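Local coordinates for protein ABC-type amino acid transport system, periplasmic component (Caldanaerobacter subterraneus subsp. tengcongensis MB4, PDB 4YMX) that binds arginine between two lobes and probably delivers it to its amino acid ABC transporter for uptake, at residues Phe50-Val55 / Asp255-Gln260; Val63-Asp68 / Asp121-Ser126; Ala94-Arg99 / Lys114-Phe119; Thr156-Ala161 / Leu169-Arg174; Met180-Gln183 / Ala189-Val192. All coordinates share one frame; numbering follows the deposited sequence.

Contact 1 of 5, residues Phe50-Val55 / Asp255-Gln260; sequences FEFHKV and DKWFKQ
Phe50 offers a face of its ring to the tip of Phe258: CZ of Phe258 lies 3.7 Å from CE1 of Phe50, and the edge of the Phe258 ring leads. The two side chains run nearly at right angles; the planes stand 58° apart, an oblique aromatic pair. A second contact, between Phe52 and Trp257, lies two residues on. Phe52 turns the edge of its ring to the indole of Trp257, CE2 to CZ3 at 3.7 Å, the two side chains meeting at a slant. Phe258 also stacks on Tyr124 and meets Phe65 edge-to-face, which ties the last turn of helix 249-258 into a larger aromatic group. Next to Phe50, Glu51 leaves the contact and its OE2 bonds to the bound arginine. Carbon against carbon is all that joins these segments, so the C-terminal helix is held here by ring shape and apolar burial, while the indole N-H of Trp257 is satisfied by Asp68.

Contact 2 of 5, residues Val63-Asp68 / Asp121-Ser126; sequences VGFDID and DLYYDS
The ring of Phe65 meets both Tyr123 and Tyr124, and the three make an aromatic cluster. Its CE2 does most of the touching, 3.7 Å from CD1 at the edge of Tyr123, where the two side chains pass one another head to tail, ring planes 52° apart. Toward Tyr124 the geometry changes: the edge of Phe65 points at the face of the tyrosine, centroids 5.4 Å apart, an edge-to-face pair. Tyr123 has CG between its backbone N and carbonyl carbon (chi1 64°), which sends the ring toward the helix start and sets its OH 2.6 Å from OD1 of Asp66, a weak hydrogen bond, with carboxylate and ring planes 81° apart. The other oxygen of Asp66, OD2, accepts from the backbone N of Gly106. Replacing Tyr123 by an alanine would probably leave OD1 of Asp66 without this hydroxyl and open a gap beside Phe65. This side is buried; Tyr124 is looser and partly exposed, its CB 4.1 Å from CE2 of Phe65, although Phe258 stacks on it. Beyond it the chain runs out to exposed Asp125. The contact packs the first turn of helix 65-77 against the end of strand 117-124, within the first alpha/beta lobe of a family 3 solute-binding protein and close to the bound arginine.

Contact 3 of 5, residues Ala94-Arg99 / Lys114-Phe119; sequences ALQAGR and KKSVDF
Leu95 carries CG anti to the backbone N (chi1 -172°), which swings its branch off the helix toward Val117. Val117 answers with CG1 opposite its own carbonyl carbon (chi1 -60°), and the two side chains meet obliquely, CD2 of Leu95 at 3.8 Å from CG1 of Val117. Both are buried, and Leu95 also packs on Ala225 of the neighbouring strand. One residue on, Gln96 behaves differently. Its chain is extended beyond CG and runs past this apolar pair, its CG 4.3 Å from CG1 of Val117, until NE2 rests 3.7 Å from CB of Ser116. The amide does not bond to the serine directly; a water bridges the two segments instead, accepting from NE2 of Gln96 at 2.8 Å and donating to the backbone O of Ser116 at 2.9 Å. The helix itself ends in a Schellman motif at Gly98, whose positive phi favours glycine, with Arg99 N bonded to Ala94 O and Gly98 N to Leu95 O. Thus helix 91-96 packs beside strand 117-124, an edge strand of the first lobe's sheet. The chemistry is layered: methyl groups meet in the buried part, while on the exposed side a glutamine amide and a backbone carbonyl are joined through one water.

Contact 4 of 5, residues Thr156-Ala161 / Leu169-Arg174; sequences TSEEAA and LKQLNR. With ARG (arginine), chain C.
Helix 156-161 and strand 169-172 run almost antiparallel, the axes of these short segments 171° apart in direction and 10.1 Å apart at closest approach, with Ala161 opposite Leu169 and Glu158 opposite Gln171. At the far end of the helix from Leu169, the backbone N of Thr156 gives a hydrogen bond of 2.9 Å to OXT of the bound arginine, so the ligand carboxylate sits at the helix N-terminus, where the helix dipole would probably favour a negative charge. Arg113 and Thr108 of the other lobe also bind this ligand, and Gln152 and Glu193 bond to it from this side. The two segments belong to a beta-alpha-beta unit in which strand 148-152, helix 156-161 and strand 168-172 follow one another, the two strands lying parallel and adjacent in the second lobe's sheet. Across the packing face, CB of Ala161 probably rests on CD2 of Leu169 in the conformer modelled here. Glu158 has CG anti to its backbone N and stretches outward to the strand, where OE2 receives a nearly straight bond from NE2 of Gln171, 2.8 Å with an N-H...O angle of 176°. The donor meets the anti side of the carboxylate and stands 30° out of its plane, yet the oxygen lies close to the amide plane. OE1 accepts from the backbone N of Gly154; with both oxygens held, rotation is limited.

Contact 5 of 5, residues Met180-Gln183 / Ala189-Val192; sequences MDLQ and AIVV
Leu182 gives up the most surface here, 65 Å², and it does so against two consecutive strand residues. Its CB lies 3.7 Å from CD1 of Ile190, and CD2 touches that same methyl at 3.8 Å, so the end of the isoleucine nests against the leucine as the side chains cross at a slant. The other branch of Leu182, CD1, comes to 3.9 Å from the backbone N of Ala189, whose own methyl points away from the helix. With chi1 at -174° the leucine branch is carried toward the strand; chi2 (62°) then sends CD1 to Ala189 and CD2 to Ile190. An alanine here would keep CB but would probably leave a gap over the backbone of Ala189 and beside the end of Ile190. Helix 175-183 packs here against the start of strand 189-193, an inner strand of the second lobe's sheet, and Leu182 also reaches Val131 on the next strand. The contact is buried and apolar, resting on shape; no polar side chain takes part.

Contacts 2 and 5 are buried, whereas 1, 3 and 4 each combine buried with more exposed residues. Contacts 1 and 2 adjoin and touch through their rings, and NE1 of Trp257 lies 2.7 Å from OD2 of Asp68. Contact 3 uses the same strand, 117-124, as contact 2 but at its other end, where water takes part. Contacts 4 and 5 lie in the other lobe on one sheet, linked by a salt bridge from Lys170 to Asp181. Rings dominate 1 and 2, aliphatic groups 5, while 4 adds a carboxylate-amide bond. Contacts 1 and 4 each bring a residue to the bound arginine, through a carboxylate and a helix-start N-H.

Contact 1 of 5, residues Phe50-Val55 / Asp255-Gln260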
# COMPACT_ATOMS: atom_id res chain seq x y z
N PHE A 50 4.22 1.48 5.52
CA PHE A 50 4.99 1.09 4.34
C PHE A 50 5.74 2.26 3.73
O PHE A 50 6.93 2.16 3.43
CB PHE A 50 4.07 0.45 3.29
CG PHE A 50 3.46 -0.83 3.76
CD1 PHE A 50 4.10 -2.04 3.53
CD2 PHE A 50 2.27 -0.84 4.47
CE1 PHE A 50 3.56 -3.24 3.99
CE2 PHE A 50 1.72 -2.03 4.93
CZ PHE A 50 2.36 -3.23 4.69
N GLU A 51 5.04 3.36 3.51
CA GLU A 51 5.65 4.59 3.03
C GLU A 51 4.80 5.76 3.46
O GLU A 51 3.57 5.76 3.27
CB GLU A 51 5.81 4.59 1.51
CG GLU A 51 4.55 4.20 0.76
CD GLU A 51 4.52 2.74 0.44
OE1 GLU A 51 5.63 2.15 0.36
OE2 GLU A 51 3.42 2.19 0.25
N PHE A 52 5.45 6.76 4.04
CA PHE A 52 4.76 7.95 4.49
C PHE A 52 5.76 9.08 4.69
O PHE A 52 6.96 8.84 4.75
CB PHE A 52 3.97 7.68 5.77
CG PHE A 52 4.82 7.28 6.96
CD1 PHE A 52 5.17 8.23 7.91
CD2 PHE A 52 5.25 5.97 7.13
CE1 PHE A 52 5.94 7.88 9.02
CE2 PHE A 52 6.02 5.61 8.23
CZ PHE A 52 6.37 6.59 9.18
N HIS A 53 5.25 10.30 4.78
CA HIS A 53 6.10 11.45 5.07
C HIS A 53 6.23 11.66 6.56
O HIS A 53 5.24 11.88 7.27
CB HIS A 53 5.54 12.70 4.40
CG HIS A 53 5.72 12.72 2.92
ND1 HIS A 53 6.73 13.42 2.30
CD2 HIS A 53 5.03 12.10 1.93
CE1 HIS A 53 6.65 13.24 0.99
NE2 HIS A 53 5.63 12.44 0.74
N LYS A 54 7.46 11.55 7.05
CA LYS A 54 7.79 11.87 8.43
C LYS A 54 8.33 13.29 8.39
O LYS A 54 9.42 13.54 7.84
CB LYS A 54 8.83 10.90 8.98
CG LYS A 54 9.22 11.16 10.42
CD LYS A 54 10.22 10.12 10.89
CE LYS A 54 10.62 10.35 12.34
NZ LYS A 54 11.88 9.65 12.69
N VAL A 55 7.56 14.21 8.94
CA VAL A 55 7.86 15.64 8.87
C VAL A 55 8.11 16.16 10.27
O VAL A 55 7.18 16.41 11.03
CB VAL A 55 6.71 16.42 8.23
CG1 VAL A 55 7.08 17.89 8.07
CG2 VAL A 55 6.33 15.81 6.87
N ASP A 255 10.04 -5.88 12.97
CA ASP A 255 9.87 -5.45 14.36
C ASP A 255 9.71 -3.95 14.46
O ASP A 255 8.85 -3.44 15.18
CB ASP A 255 11.07 -5.89 15.19
CG ASP A 255 10.90 -7.26 15.76
OD1 ASP A 255 9.80 -7.83 15.61
OD2 ASP A 255 11.87 -7.77 16.37
N LYS A 256 10.55 -3.24 13.72
CA LYS A 256 10.62 -1.79 13.74
C LYS A 256 9.33 -1.14 13.25
O LYS A 256 8.87 -0.14 13.81
CB LYS A 256 11.82 -1.35 12.88
CG LYS A 256 11.95 0.13 12.57
CD LYS A 256 13.00 0.31 11.47
CE LYS A 256 13.26 1.77 11.13
NZ LYS A 256 14.18 1.87 9.96
N TRP A 257 8.71 -1.71 12.21
CA TRP A 257 7.56 -1.09 11.58
C TRP A 257 6.21 -1.68 11.97
O TRP A 257 5.20 -0.98 11.96
CB TRP A 257 7.70 -1.11 10.05
CG TRP A 257 8.84 -0.28 9.57
CD1 TRP A 257 10.00 -0.73 9.01
CD2 TRP A 257 8.95 1.15 9.62
NE1 TRP A 257 10.82 0.32 8.71
CE2 TRP A 257 10.20 1.49 9.07
CE3 TRP A 257 8.11 2.18 10.09
CZ2 TRP A 257 10.64 2.81 8.97
CZ3 TRP A 257 8.54 3.48 9.97
CH2 TRP A 257 9.79 3.79 9.42
N PHE A 258 6.18 -2.97 12.30
CA PHE A 258 4.90 -3.67 12.49
C PHE A 258 4.66 -4.20 13.89
O PHE A 258 3.56 -4.69 14.18
CB PHE A 258 4.77 -4.82 11.51
CG PHE A 258 4.85 -4.41 10.07
CD1 PHE A 258 3.80 -3.71 9.48
CD2 PHE A 258 5.96 -4.72 9.30
CE1 PHE A 258 3.87 -3.33 8.14
CE2 PHE A 258 6.03 -4.34 7.97
CZ PHE A 258 4.98 -3.63 7.39
N LYS A 259 5.66 -4.15 14.77
CA LYS A 259 5.50 -4.77 16.08
C LYS A 259 5.49 -3.74 17.21
O LYS A 259 5.83 -4.06 18.35
CB LYS A 259 6.59 -5.81 16.32
CG LYS A 259 6.56 -6.97 15.33
CD LYS A 259 5.28 -7.78 15.48
CE LYS A 259 5.27 -8.98 14.55
NZ LYS A 259 6.58 -9.69 14.61
N GLN A 260 5.09 -2.52 16.88
CA GLN A 260 4.99 -1.45 17.86
C GLN A 260 3.57 -1.29 18.38
O GLN A 260 2.62 -1.80 17.78
CB GLN A 260 5.49 -0.14 17.26
CG GLN A 260 6.92 -0.20 16.76
CD GLN A 260 7.88 -0.67 17.84
OE1 GLN A 260 7.92 -0.10 18.93
NE2 GLN A 260 8.66 -1.71 17.54

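Contact 2 of 5, residues Val63-Asp68 / Asp121-Ser126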
# COMPACT_ATOMS: atom_id res chain seq x y z
N VAL A 63 9.62 7.71 4.52
CA VAL A 63 10.15 6.60 5.30
C VAL A 63 9.15 5.46 5.37
O VAL A 63 7.98 5.61 5.00
CB VAL A 63 10.50 7.04 6.74
CG1 VAL A 63 11.55 8.15 6.74
CG2 VAL A 63 9.25 7.49 7.48
N GLY A 64 9.60 4.31 5.86
CA GLY A 64 8.73 3.17 6.06
C GLY A 64 9.39 1.86 5.69
O GLY A 64 10.52 1.83 5.21
N PHE A 65 8.65 0.78 5.89
CA PHE A 65 9.13 -0.56 5.58
C PHE A 65 9.56 -0.68 4.12
O PHE A 65 10.63 -1.22 3.81
CB PHE A 65 8.00 -1.55 5.89
CG PHE A 65 8.35 -3.00 5.73
CD1 PHE A 65 9.39 -3.57 6.46
CD2 PHE A 65 7.58 -3.80 4.92
CE1 PHE A 65 9.67 -4.92 6.32
CE2 PHE A 65 7.86 -5.16 4.78
CZ PHE A 65 8.91 -5.72 5.49
N ASP A 66 8.75 -0.15 3.21
CA ASP A 66 9.08 -0.21 1.79
C ASP A 66 10.32 0.60 1.46
O ASP A 66 11.07 0.24 0.55
CB ASP A 66 7.92 0.27 0.92
CG ASP A 66 6.80 -0.76 0.80
OD1 ASP A 66 6.97 -1.91 1.24
OD2 ASP A 66 5.76 -0.41 0.22
N ILE A 67 10.52 1.70 2.18
CA ILE A 67 11.71 2.52 1.95
C ILE A 67 12.97 1.82 2.44
O ILE A 67 14.02 1.88 1.79
CB ILE A 67 11.59 3.90 2.61
CG1 ILE A 67 10.28 4.58 2.20
CG2 ILE A 67 12.80 4.77 2.25
CD1 ILE A 67 10.00 4.60 0.72
N ASP A 68 12.89 1.13 3.57
CA ASP A 68 14.03 0.36 4.04
C ASP A 68 14.39 -0.73 3.03
O ASP A 68 15.57 -0.97 2.78
CB ASP A 68 13.77 -0.23 5.42
CG ASP A 68 13.73 0.82 6.51
OD1 ASP A 68 14.09 1.99 6.25
OD2 ASP A 68 13.33 0.47 7.63
N ASP A 121 9.10 -11.74 -5.71
CA ASP A 121 8.50 -12.57 -4.68
C ASP A 121 7.79 -11.67 -3.67
O ASP A 121 8.17 -10.50 -3.49
CB ASP A 121 9.58 -13.38 -3.97
CG ASP A 121 10.25 -14.39 -4.89
OD1 ASP A 121 9.53 -15.04 -5.68
OD2 ASP A 121 11.48 -14.54 -4.80
N LEU A 122 6.77 -12.20 -3.01
CA LEU A 122 6.10 -11.45 -1.94
C LEU A 122 7.08 -11.14 -0.81
O LEU A 122 7.93 -11.97 -0.46
CB LEU A 122 4.92 -12.24 -1.38
CG LEU A 122 3.72 -12.46 -2.30
CD1 LEU A 122 2.78 -13.46 -1.66
CD2 LEU A 122 2.99 -11.16 -2.55
N TYR A 123 6.96 -9.95 -0.23
CA TYR A 123 7.79 -9.59 0.92
C TYR A 123 6.97 -9.28 2.18
O TYR A 123 7.54 -9.05 3.25
CB TYR A 123 8.74 -8.43 0.59
CG TYR A 123 8.04 -7.14 0.28
CD1 TYR A 123 7.55 -6.32 1.30
CD2 TYR A 123 7.86 -6.72 -1.03
CE1 TYR A 123 6.89 -5.14 1.02
CE2 TYR A 123 7.21 -5.52 -1.32
CZ TYR A 123 6.73 -4.75 -0.29
OH TYR A 123 6.07 -3.57 -0.56
N TYR A 124 5.64 -9.25 2.06
CA TYR A 124 4.77 -9.10 3.22
C TYR A 124 3.35 -9.51 2.88
O TYR A 124 2.94 -9.39 1.73
CB TYR A 124 4.81 -7.66 3.76
CG TYR A 124 4.58 -7.58 5.25
CD1 TYR A 124 5.46 -8.17 6.14
CD2 TYR A 124 3.48 -6.93 5.77
CE1 TYR A 124 5.26 -8.12 7.51
CE2 TYR A 124 3.25 -6.88 7.15
CZ TYR A 124 4.16 -7.47 8.01
OH TYR A 124 3.96 -7.43 9.37
N ASP A 125 2.60 -10.01 3.85
CA ASP A 125 1.22 -10.39 3.62
C ASP A 125 0.36 -9.12 3.78
O ASP A 125 0.85 -8.08 4.22
CB ASP A 125 0.82 -11.49 4.60
CG ASP A 125 -0.51 -12.14 4.25
OD1 ASP A 125 -0.99 -11.99 3.10
OD2 ASP A 125 -1.08 -12.81 5.14
N SER A 126 -0.90 -9.20 3.40
CA SER A 126 -1.83 -8.11 3.70
C SER A 126 -3.26 -8.61 3.77
O SER A 126 -3.58 -9.71 3.28
CB SER A 126 -1.71 -6.96 2.68
OG SER A 126 -2.10 -7.38 1.38

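Contact 3 of 5, residues Ala94-Arg99 / Lys114-Phe119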
# COMPACT_ATOMS: atom_id res chain seq x y z
N ALA A 94 3.74 4.93 -14.71
CA ALA A 94 5.07 5.50 -14.63
C ALA A 94 6.15 4.45 -14.89
O ALA A 94 7.15 4.72 -15.57
CB ALA A 94 5.29 6.17 -13.27
N LEU A 95 5.94 3.25 -14.38
CA LEU A 95 6.89 2.16 -14.55
C LEU A 95 6.93 1.72 -16.01
O LEU A 95 8.01 1.50 -16.57
CB LEU A 95 6.49 1.01 -13.62
CG LEU A 95 7.42 -0.18 -13.46
CD1 LEU A 95 8.79 0.26 -12.99
CD2 LEU A 95 6.79 -1.17 -12.48
N GLN A 96 5.76 1.63 -16.63
CA GLN A 96 5.67 1.27 -18.05
C GLN A 96 6.36 2.29 -18.94
O GLN A 96 6.97 1.94 -19.95
CB GLN A 96 4.21 1.14 -18.48
CG GLN A 96 3.46 -0.01 -17.87
CD GLN A 96 2.00 -0.01 -18.28
OE1 GLN A 96 1.22 0.85 -17.86
NE2 GLN A 96 1.62 -0.97 -19.11
N ALA A 97 6.26 3.56 -18.56
CA ALA A 97 6.85 4.65 -19.32
C ALA A 97 8.34 4.85 -19.04
O ALA A 97 8.99 5.66 -19.71
CB ALA A 97 6.10 5.95 -19.05
N GLY A 98 8.88 4.12 -18.07
CA GLY A 98 10.28 4.28 -17.71
C GLY A 98 10.59 5.50 -16.87
O GLY A 98 11.75 5.88 -16.73
N ARG A 99 9.55 6.13 -16.32
CA ARG A 99 9.74 7.29 -15.45
C ARG A 99 10.25 6.89 -14.07
O ARG A 99 10.79 7.72 -13.34
CB ARG A 99 8.44 8.10 -15.33
CG ARG A 99 7.98 8.74 -16.64
CD ARG A 99 6.94 9.82 -16.40
NE ARG A 99 5.67 9.26 -15.92
CZ ARG A 99 4.68 8.86 -16.72
NH1 ARG A 99 4.80 8.96 -18.04
NH2 ARG A 99 3.57 8.37 -16.19
N LYS A 114 0.15 -8.37 -13.58
CA LYS A 114 1.24 -9.16 -14.15
C LYS A 114 1.26 -9.14 -15.68
O LYS A 114 2.28 -9.44 -16.29
CB LYS A 114 1.18 -10.60 -13.64
CG LYS A 114 1.63 -10.77 -12.20
CD LYS A 114 1.42 -12.20 -11.74
CE LYS A 114 1.94 -12.43 -10.34
NZ LYS A 114 1.71 -13.83 -9.90
N LYS A 115 0.14 -8.77 -16.30
CA LYS A 115 0.10 -8.64 -17.75
C LYS A 115 0.92 -7.43 -18.20
O LYS A 115 1.39 -7.37 -19.34
CB LYS A 115 -1.34 -8.48 -18.25
CG LYS A 115 -2.28 -9.61 -17.86
CD LYS A 115 -3.69 -9.31 -18.34
CE LYS A 115 -4.58 -10.53 -18.27
NZ LYS A 115 -5.97 -10.23 -18.70
N SER A 116 1.08 -6.47 -17.29
CA SER A 116 1.68 -5.17 -17.64
C SER A 116 3.09 -4.97 -17.09
O SER A 116 3.93 -4.37 -17.76
CB SER A 116 0.78 -4.03 -17.15
OG SER A 116 -0.48 -4.06 -17.80
N VAL A 117 3.33 -5.45 -15.87
CA VAL A 117 4.63 -5.31 -15.22
C VAL A 117 5.04 -6.65 -14.59
O VAL A 117 4.24 -7.58 -14.52
CB VAL A 117 4.62 -4.20 -14.14
CG1 VAL A 117 4.27 -2.85 -14.76
CG2 VAL A 117 3.66 -4.55 -13.01
N ASP A 118 6.29 -6.75 -14.15
CA ASP A 118 6.77 -7.96 -13.49
C ASP A 118 6.90 -7.73 -11.99
O ASP A 118 7.29 -6.65 -11.55
CB ASP A 118 8.12 -8.40 -14.06
CG ASP A 118 8.02 -8.94 -15.47
OD1 ASP A 118 6.94 -9.41 -15.86
OD2 ASP A 118 9.04 -8.91 -16.18
N PHE A 119 6.60 -8.76 -11.21
CA PHE A 119 6.65 -8.66 -9.75
C PHE A 119 7.68 -9.57 -9.12
O PHE A 119 7.91 -10.71 -9.57
CB PHE A 119 5.29 -8.95 -9.13
CG PHE A 119 4.29 -7.86 -9.32
CD1 PHE A 119 4.22 -6.79 -8.43
CD2 PHE A 119 3.41 -7.90 -10.40
CE1 PHE A 119 3.28 -5.78 -8.62
CE2 PHE A 119 2.48 -6.89 -10.59
CZ PHE A 119 2.41 -5.82 -9.70
O HOH W 1 3.46 -2.84 -20.12

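Contact 4 of 5, residues Thr156-Ala161 / Leu169-Arg174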
# COMPACT_ATOMS: atom_id res chain seq x y z
N THR A 156 -6.64 -2.90 -5.06
CA THR A 156 -7.42 -4.08 -4.71
C THR A 156 -8.53 -3.73 -3.71
O THR A 156 -9.57 -4.39 -3.66
CB THR A 156 -6.55 -5.17 -4.12
OG1 THR A 156 -5.83 -4.63 -3.01
CG2 THR A 156 -5.57 -5.69 -5.17
N SER A 157 -8.31 -2.69 -2.92
CA SER A 157 -9.35 -2.21 -2.00
C SER A 157 -10.56 -1.74 -2.80
O SER A 157 -11.70 -2.08 -2.48
CB SER A 157 -8.81 -1.08 -1.12
OG SER A 157 -7.66 -1.51 -0.41
N GLU A 158 -10.30 -0.98 -3.86
CA GLU A 158 -11.36 -0.56 -4.77
C GLU A 158 -12.05 -1.77 -5.43
O GLU A 158 -13.27 -1.82 -5.52
CB GLU A 158 -10.79 0.38 -5.82
CG GLU A 158 -11.75 0.78 -6.93
CD GLU A 158 -11.12 1.74 -7.89
OE1 GLU A 158 -10.07 1.39 -8.49
OE2 GLU A 158 -11.64 2.87 -8.04
N GLU A 159 -11.25 -2.73 -5.89
CA GLU A 159 -11.79 -3.97 -6.45
C GLU A 159 -12.74 -4.67 -5.48
O GLU A 159 -13.81 -5.16 -5.87
CB GLU A 159 -10.64 -4.91 -6.81
CG GLU A 159 -11.07 -6.21 -7.43
CD GLU A 159 -9.89 -7.13 -7.72
OE1 GLU A 159 -8.77 -6.61 -7.94
OE2 GLU A 159 -10.09 -8.36 -7.71
N ALA A 160 -12.36 -4.71 -4.21
CA ALA A 160 -13.18 -5.35 -3.19
C ALA A 160 -14.49 -4.60 -3.00
O ALA A 160 -15.57 -5.22 -2.94
CB ALA A 160 -12.40 -5.45 -1.88
N ALA A 161 -14.42 -3.28 -2.91
CA ALA A 161 -15.61 -2.47 -2.67
C ALA A 161 -16.60 -2.53 -3.83
O ALA A 161 -17.81 -2.45 -3.62
CB ALA A 161 -15.24 -1.03 -2.36
N LEU A 169 -19.46 4.09 -4.78
CA LEU A 169 -18.03 4.26 -4.65
C LEU A 169 -17.66 5.73 -4.54
O LEU A 169 -18.15 6.56 -5.32
CB LEU A 169 -17.29 3.66 -5.85
CG LEU A 169 -17.01 2.16 -5.92
CD1 LEU A 169 -15.94 1.93 -6.98
CD2 LEU A 169 -16.56 1.60 -4.58
N LYS A 170 -16.80 6.06 -3.59
CA LYS A 170 -16.17 7.37 -3.54
C LYS A 170 -14.68 7.15 -3.77
O LYS A 170 -13.99 6.55 -2.93
CB LYS A 170 -16.41 8.06 -2.19
CG LYS A 170 -15.97 9.53 -2.18
CD LYS A 170 -16.28 10.19 -0.85
CE LYS A 170 -16.11 11.72 -0.92
NZ LYS A 170 -14.71 12.11 -1.27
N GLN A 171 -14.19 7.61 -4.92
CA GLN A 171 -12.86 7.25 -5.39
C GLN A 171 -11.86 8.37 -5.13
O GLN A 171 -12.06 9.50 -5.57
CB GLN A 171 -12.92 6.91 -6.88
CG GLN A 171 -13.70 5.62 -7.13
CD GLN A 171 -14.12 5.45 -8.57
OE1 GLN A 171 -15.00 6.15 -9.06
NE2 GLN A 171 -13.51 4.49 -9.25
N LEU A 172 -10.79 8.04 -4.42
CA LEU A 172 -9.78 9.03 -4.04
C LEU A 172 -8.40 8.69 -4.59
O LEU A 172 -8.02 7.51 -4.68
CB LEU A 172 -9.69 9.13 -2.51
CG LEU A 172 -10.81 9.86 -1.74
CD1 LEU A 172 -10.98 11.29 -2.25
CD2 LEU A 172 -12.13 9.10 -1.77
N ASN A 173 -7.62 9.72 -4.91
CA ASN A 173 -6.23 9.51 -5.28
C ASN A 173 -5.38 9.00 -4.13
O ASN A 173 -4.56 8.11 -4.32
CB ASN A 173 -5.61 10.81 -5.80
CG ASN A 173 -6.17 11.23 -7.14
OD1 ASN A 173 -6.63 10.39 -7.92
ND2 ASN A 173 -6.15 12.52 -7.41
N ARG A 174 -5.58 9.57 -2.95
CA ARG A 174 -4.73 9.32 -1.79
C ARG A 174 -5.54 8.86 -0.58
O ARG A 174 -6.64 9.35 -0.31
CB ARG A 174 -3.95 10.59 -1.41
CG ARG A 174 -3.07 11.11 -2.54
CD ARG A 174 -1.79 10.30 -2.64
NE ARG A 174 -0.77 10.79 -1.71
CZ ARG A 174 0.54 10.60 -1.85
NH1 ARG A 174 1.01 9.93 -2.89
NH2 ARG A 174 1.38 11.10 -0.96
N ARG C . -2.34 -3.40 -1.72
CA ARG C . -3.32 -2.57 -2.47
C ARG C . -3.06 -2.66 -3.96
O ARG C . -2.05 -3.23 -4.39
CB ARG C . -3.24 -1.12 -2.01
CG ARG C . -1.85 -0.52 -2.09
CD ARG C . -1.88 0.99 -1.89
NE ARG C . -0.55 1.51 -1.64
CZ ARG C . -0.27 2.79 -1.42
NH1 ARG C . -1.23 3.71 -1.43
NH2 ARG C . 0.98 3.16 -1.21
OXT ARG C . -3.85 -2.16 -4.76

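Contact 5 of 5, residues Met180-Gln183 / Ala189-Val192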
# COMPACT_ATOMS: atom_id res chain seq x y z
N MET A 180 -10.11 11.52 5.82
CA MET A 180 -10.77 12.80 6.01
C MET A 180 -12.26 12.70 5.66
O MET A 180 -13.11 13.27 6.36
CB MET A 180 -10.08 13.90 5.19
CG MET A 180 -8.70 14.26 5.74
SD MET A 180 -7.68 15.14 4.53
CE MET A 180 -8.63 16.64 4.32
N ASP A 181 -12.58 11.96 4.60
CA ASP A 181 -13.97 11.74 4.22
C ASP A 181 -14.76 11.08 5.34
O ASP A 181 -15.86 11.51 5.69
CB ASP A 181 -14.06 10.84 2.98
CG ASP A 181 -13.71 11.55 1.70
OD1 ASP A 181 -13.76 12.80 1.67
OD2 ASP A 181 -13.41 10.85 0.72
N LEU A 182 -14.21 10.00 5.89
CA LEU A 182 -14.90 9.28 6.95
C LEU A 182 -15.06 10.16 8.19
O LEU A 182 -16.15 10.21 8.79
CB LEU A 182 -14.18 7.97 7.28
CG LEU A 182 -14.91 7.08 8.29
CD1 LEU A 182 -16.27 6.63 7.76
CD2 LEU A 182 -14.05 5.87 8.66
N GLN A 183 -14.01 10.89 8.54
CA GLN A 183 -14.07 11.77 9.70
C GLN A 183 -15.18 12.81 9.55
O GLN A 183 -15.88 13.14 10.51
CB GLN A 183 -12.72 12.45 9.93
CG GLN A 183 -12.67 13.33 11.18
CD GLN A 183 -13.00 12.57 12.45
OE1 GLN A 183 -12.72 11.38 12.57
NE2 GLN A 183 -13.62 13.25 13.41
N ALA A 189 -17.95 4.31 5.07
CA ALA A 189 -16.90 3.37 5.42
C ALA A 189 -15.73 3.53 4.46
O ALA A 189 -15.87 4.13 3.39
CB ALA A 189 -17.42 1.94 5.34
N ILE A 190 -14.57 3.03 4.87
CA ILE A 190 -13.39 2.96 4.03
C ILE A 190 -13.00 1.49 3.87
O ILE A 190 -13.11 0.72 4.82
CB ILE A 190 -12.20 3.67 4.69
CG1 ILE A 190 -12.52 5.13 5.00
CG2 ILE A 190 -10.94 3.57 3.83
CD1 ILE A 190 -11.48 5.79 5.91
N VAL A 191 -12.52 1.09 2.69
CA VAL A 191 -11.87 -0.21 2.56
C VAL A 191 -10.38 0.02 2.33
O VAL A 191 -10.00 0.76 1.42
CB VAL A 191 -12.44 -1.05 1.40
CG1 VAL A 191 -11.67 -2.35 1.25
CG2 VAL A 191 -13.92 -1.34 1.64
N VAL A 192 -9.55 -0.59 3.17
CA VAL A 192 -8.11 -0.34 3.16
C VAL A 192 -7.43 -1.46 3.92
O VAL A 192 -8.09 -2.20 4.64
CB VAL A 192 -7.80 1.06 3.79
CG1 VAL A 192 -8.04 1.04 5.30
CG2 VAL A 192 -6.38 1.53 3.47